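Local coordinates for hypothetical 39.9 kDa protein (Saccharomyces cerevisiae, PDB 2GA8), which acts as an ATP-dependent kinase that could be involved in assembly of the endoplasmic reticulum membrane, at residues I295-Y299 and E300-E304; T317-A320 and E321-K325. All blocks are in the same frame, centred on the assembly; numbering follows the deposited sequence.

Contact 1: I295-Y299 and E300-E304; sequences IDIDY and EATEE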
# COMPACT_ATOMS: atom_id res chain seq x y z
N ILE A 295 7.22 -0.73 13.52
CA ILE A 295 8.51 -1.29 13.87
C ILE A 295 9.38 -0.31 14.65
O ILE A 295 9.54 0.83 14.25
CB ILE A 295 9.30 -1.72 12.60
CG1 ILE A 295 8.47 -2.72 11.80
CG2 ILE A 295 10.65 -2.33 13.00
CD1 ILE A 295 9.09 -3.08 10.45
N ASP A 296 9.91 -0.77 15.78
CA ASP A 296 10.81 0.04 16.60
C ASP A 296 12.18 -0.50 16.23
O ASP A 296 12.46 -1.68 16.45
CB ASP A 296 10.54 -0.18 18.09
CG ASP A 296 9.33 0.61 18.59
OD1 ASP A 296 8.70 1.32 17.78
OD2 ASP A 296 9.03 0.52 19.80
N ILE A 297 13.02 0.35 15.66
CA ILE A 297 14.33 -0.07 15.19
C ILE A 297 15.48 -0.10 16.20
O ILE A 297 15.43 0.54 17.25
CB ILE A 297 14.81 0.81 14.01
CG1 ILE A 297 15.09 2.23 14.51
CG2 ILE A 297 13.76 0.84 12.92
CD1 ILE A 297 15.72 3.15 13.47
N ASP A 298 16.49 -0.87 15.84
CA ASP A 298 17.73 -0.98 16.59
C ASP A 298 18.52 0.07 15.83
O ASP A 298 18.89 -0.14 14.68
CB ASP A 298 18.35 -2.37 16.39
CG ASP A 298 19.74 -2.49 16.99
OD1 ASP A 298 20.60 -1.64 16.68
OD2 ASP A 298 19.96 -3.44 17.77
N TYR A 299 18.76 1.22 16.47
CA TYR A 299 19.46 2.31 15.82
C TYR A 299 20.74 1.94 15.09
O TYR A 299 20.86 2.15 13.88
CB TYR A 299 19.77 3.42 16.82
CG TYR A 299 20.10 4.74 16.17
CD1 TYR A 299 19.08 5.61 15.78
CD2 TYR A 299 21.42 5.12 15.94
CE1 TYR A 299 19.37 6.83 15.17
CE2 TYR A 299 21.72 6.34 15.32
CZ TYR A 299 20.69 7.19 14.95
OH TYR A 299 20.96 8.41 14.38
N GLU A 300 21.71 1.39 15.82
CA GLU A 300 22.99 1.02 15.23
C GLU A 300 22.90 0.10 14.02
O GLU A 300 23.51 0.38 12.98
CB GLU A 300 23.89 0.38 16.29
CG GLU A 300 24.66 1.39 17.12
CD GLU A 300 25.73 2.11 16.32
OE1 GLU A 300 26.43 2.98 16.88
OE2 GLU A 300 25.89 1.79 15.12
N ALA A 301 22.15 -0.99 14.15
CA ALA A 301 22.00 -1.94 13.05
C ALA A 301 21.30 -1.31 11.85
O ALA A 301 21.64 -1.59 10.70
CB ALA A 301 21.23 -3.16 13.52
N THR A 302 20.32 -0.46 12.12
CA THR A 302 19.60 0.18 11.04
C THR A 302 20.47 1.24 10.38
O THR A 302 20.46 1.40 9.16
CB THR A 302 18.30 0.83 11.55
OG1 THR A 302 17.50 -0.18 12.19
CG2 THR A 302 17.51 1.42 10.39
N GLU A 303 21.24 1.96 11.19
CA GLU A 303 22.13 2.99 10.67
C GLU A 303 23.11 2.35 9.69
O GLU A 303 23.35 2.87 8.60
CB GLU A 303 22.92 3.63 11.81
CG GLU A 303 23.87 4.71 11.36
CD GLU A 303 24.74 5.20 12.49
OE1 GLU A 303 25.62 4.44 12.94
OE2 GLU A 303 24.53 6.34 12.95
N GLU A 304 23.66 1.20 10.08
CA GLU A 304 24.61 0.49 9.23
C GLU A 304 23.93 -0.01 7.97
O GLU A 304 24.49 0.09 6.88
CB GLU A 304 25.21 -0.70 9.98
CG GLU A 304 26.23 -1.47 9.14
CD GLU A 304 26.64 -2.77 9.77
OE1 GLU A 304 25.78 -3.66 9.92
OE2 GLU A 304 27.83 -2.91 10.12
O HOH W 1 16.02 -2.73 13.88

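Contact 2: T317-A320 and E321-K325; sequences TTIA and EGREK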
# COMPACT_ATOMS: atom_id res chain seq x y z
N THR A 317 30.40 7.91 -1.02
CA THR A 317 31.63 7.23 -1.42
C THR A 317 32.17 6.29 -0.35
O THR A 317 32.98 5.41 -0.64
CB THR A 317 32.76 8.23 -1.80
OG1 THR A 317 33.23 8.90 -0.62
CG2 THR A 317 32.25 9.26 -2.79
N THR A 318 31.74 6.49 0.90
CA THR A 318 32.19 5.64 2.01
C THR A 318 31.05 5.37 2.98
O THR A 318 30.09 6.13 3.04
CB THR A 318 33.33 6.29 2.82
OG1 THR A 318 32.82 7.43 3.52
CG2 THR A 318 34.46 6.72 1.90
N ILE A 319 31.18 4.30 3.76
CA ILE A 319 30.16 3.97 4.74
C ILE A 319 30.01 5.09 5.78
O ILE A 319 28.91 5.35 6.26
CB ILE A 319 30.47 2.63 5.46
CG1 ILE A 319 29.26 2.19 6.29
CG2 ILE A 319 31.69 2.76 6.36
CD1 ILE A 319 28.12 1.67 5.45
N ALA A 320 31.11 5.76 6.12
CA ALA A 320 31.06 6.85 7.10
C ALA A 320 30.13 7.96 6.62
O ALA A 320 29.32 8.50 7.39
CB ALA A 320 32.46 7.41 7.35
N GLU A 321 30.26 8.30 5.34
CA GLU A 321 29.42 9.33 4.74
C GLU A 321 27.96 8.89 4.78
O GLU A 321 27.06 9.71 4.95
CB GLU A 321 29.88 9.59 3.31
CG GLU A 321 31.19 10.37 3.24
CD GLU A 321 31.85 10.32 1.88
OE1 GLU A 321 31.16 10.02 0.88
OE2 GLU A 321 33.07 10.60 1.80
N GLY A 322 27.74 7.59 4.64
CA GLY A 322 26.39 7.05 4.68
C GLY A 322 25.81 7.14 6.09
O GLY A 322 24.64 7.46 6.26
N ARG A 323 26.63 6.84 7.09
CA ARG A 323 26.19 6.91 8.48
C ARG A 323 25.86 8.36 8.84
O ARG A 323 24.89 8.63 9.55
CB ARG A 323 27.29 6.39 9.43
CG ARG A 323 27.60 4.90 9.30
CD ARG A 323 28.78 4.51 10.20
NE ARG A 323 29.17 3.10 10.08
CZ ARG A 323 28.45 2.08 10.54
NH1 ARG A 323 27.31 2.30 11.18
NH2 ARG A 323 28.88 0.83 10.38
N GLU A 324 26.67 9.29 8.34
CA GLU A 324 26.46 10.71 8.60
C GLU A 324 25.13 11.18 8.03
O GLU A 324 24.40 11.91 8.68
CB GLU A 324 27.60 11.53 7.99
CG GLU A 324 27.36 13.04 8.03
CD GLU A 324 27.19 13.59 9.43
OE1 GLU A 324 28.16 13.50 10.23
OE2 GLU A 324 26.10 14.10 9.75
N LYS A 325 24.83 10.75 6.80
CA LYS A 325 23.57 11.14 6.17
C LYS A 325 22.40 10.59 6.98
O LYS A 325 21.37 11.25 7.13
CB LYS A 325 23.50 10.60 4.74
CG LYS A 325 22.20 10.93 4.03
CD LYS A 325 22.18 10.46 2.59
CE LYS A 325 20.84 10.78 1.94
NZ LYS A 325 20.79 10.34 0.52

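Contact 1: I295-Y299 and E300-E304
Asp298 and Ala301 meet where the chain leaves strand 290-296 and enters helix 299-312, and they give a worked example of an N-cap. From CB outward, the Asp298 side chain first comes within 4.1 Å of the methyl CB of Ala301. CG, anti to the Asp298 backbone N (chi1 172°), is turned forward over the first turn and closes to 3.8 Å from Ala301 CB. At the tip, OD1 accepts the amide of Ala301, with Ala301 N 3.0 Å from Asp298 OD1 and the N-H aimed almost straight at it (175°). The amide reaches this oxygen from above the carboxylate plane. The backbone carbonyl of the same residue is gripped twice by Thr302: the amide N donates to Asp298 O as the first regular helical bond, and Thr302 OG1 donates to Asp298 O at 2.9 Å from above the carbonyl plane. That hydroxyl also lies against Ile297, with Thr302 OG1 3.4 Å from Ile297 CB, the two side chains crossing at about a right angle, while the methyl Thr302 CG2 faces Ile297 CD1 at 4.0 Å. A water accepts from Asp298 N at 2.7 Å and adds only a weak bond to Thr302 OG1. Further round, the Tyr299 ring brings CE2 to 3.7 Å from Glu303 OE2, ring and carboxylate steeply inclined to each other. Ile297 also touches Ser32 and Ser35 of the loop that probably binds ATP. With an acidic cap at the amino end of the helix, the carboxylate probably gains from the helix dipole while it satisfies an amide lacking a helical carbonyl.

Contact 2: T317-A320 and E321-K325
Thr317 N and Thr317 OG1 come to the syn edge of the Glu321 carboxylate, tilted about 30° to one side of its plane, and Thr318 OG1 stands over the face on that same side; all three come from one turn earlier in the chain. Both Thr317 groups donate to OE1, with Thr317 N 2.9 Å and Thr317 OG1 2.8 Å from Glu321 OE1, while Thr318 OG1 lies 3.5 Å from Glu321 CD. The other flat group, the guanidinium of Arg323, is approached obliquely by Ile319, whose CG1 is 3.9 Å from Arg323 NE. Helix 319-328 is capped by Thr318: its OG1, placed between the backbone N and the carbonyl carbon (chi1 68°), accepts from Glu321 N at a fairly long 3.3 Å. Glu321 is therefore used at both ends, its amide by the cap and its carboxylate by the residue before the cap. Replacing Glu321 with alanine would probably leave Thr317 N and OG1 without this shared acceptor and set the approach to the helix freer to move. Behind the cap the regular pattern takes over, with Gly322 N bonded to Thr318 O, Arg323 N to Ile319 O at 2.8 Å, and Glu324 N to Ala320 O; the Glu324 carboxylate turns to Arg327 in a salt bridge. Ile319 and Arg323 rest on Ala307 of helix 299-312, where Ile319 also meets Lys308, and Lys325 reaches His310; on the loop side Glu321 touches Val316, so this amino-terminal turn lies against the preceding helix of the chain.

In the fold
Contact 1 comes first along the chain, at the exit from strand 290-296 of the five-stranded parallel sheet, and contact 2 follows at the start of the next helix; their centres are 15 Å apart. Each begins a helix, 299-312 and 319-328, and the two helices meet through a salt bridge in which Arg323 NH1 lies 3.2 Å from Glu303 OE1. A sulfate, probably from the crystallisation liquor, is bound about 3 Å from the Arg323 side chain. The strand order 2-3-1-4-5 is that of P-loop kinases, in which a lid commonly follows the fourth strand, and this helix pair is consistent with such an element beside the nucleotide site.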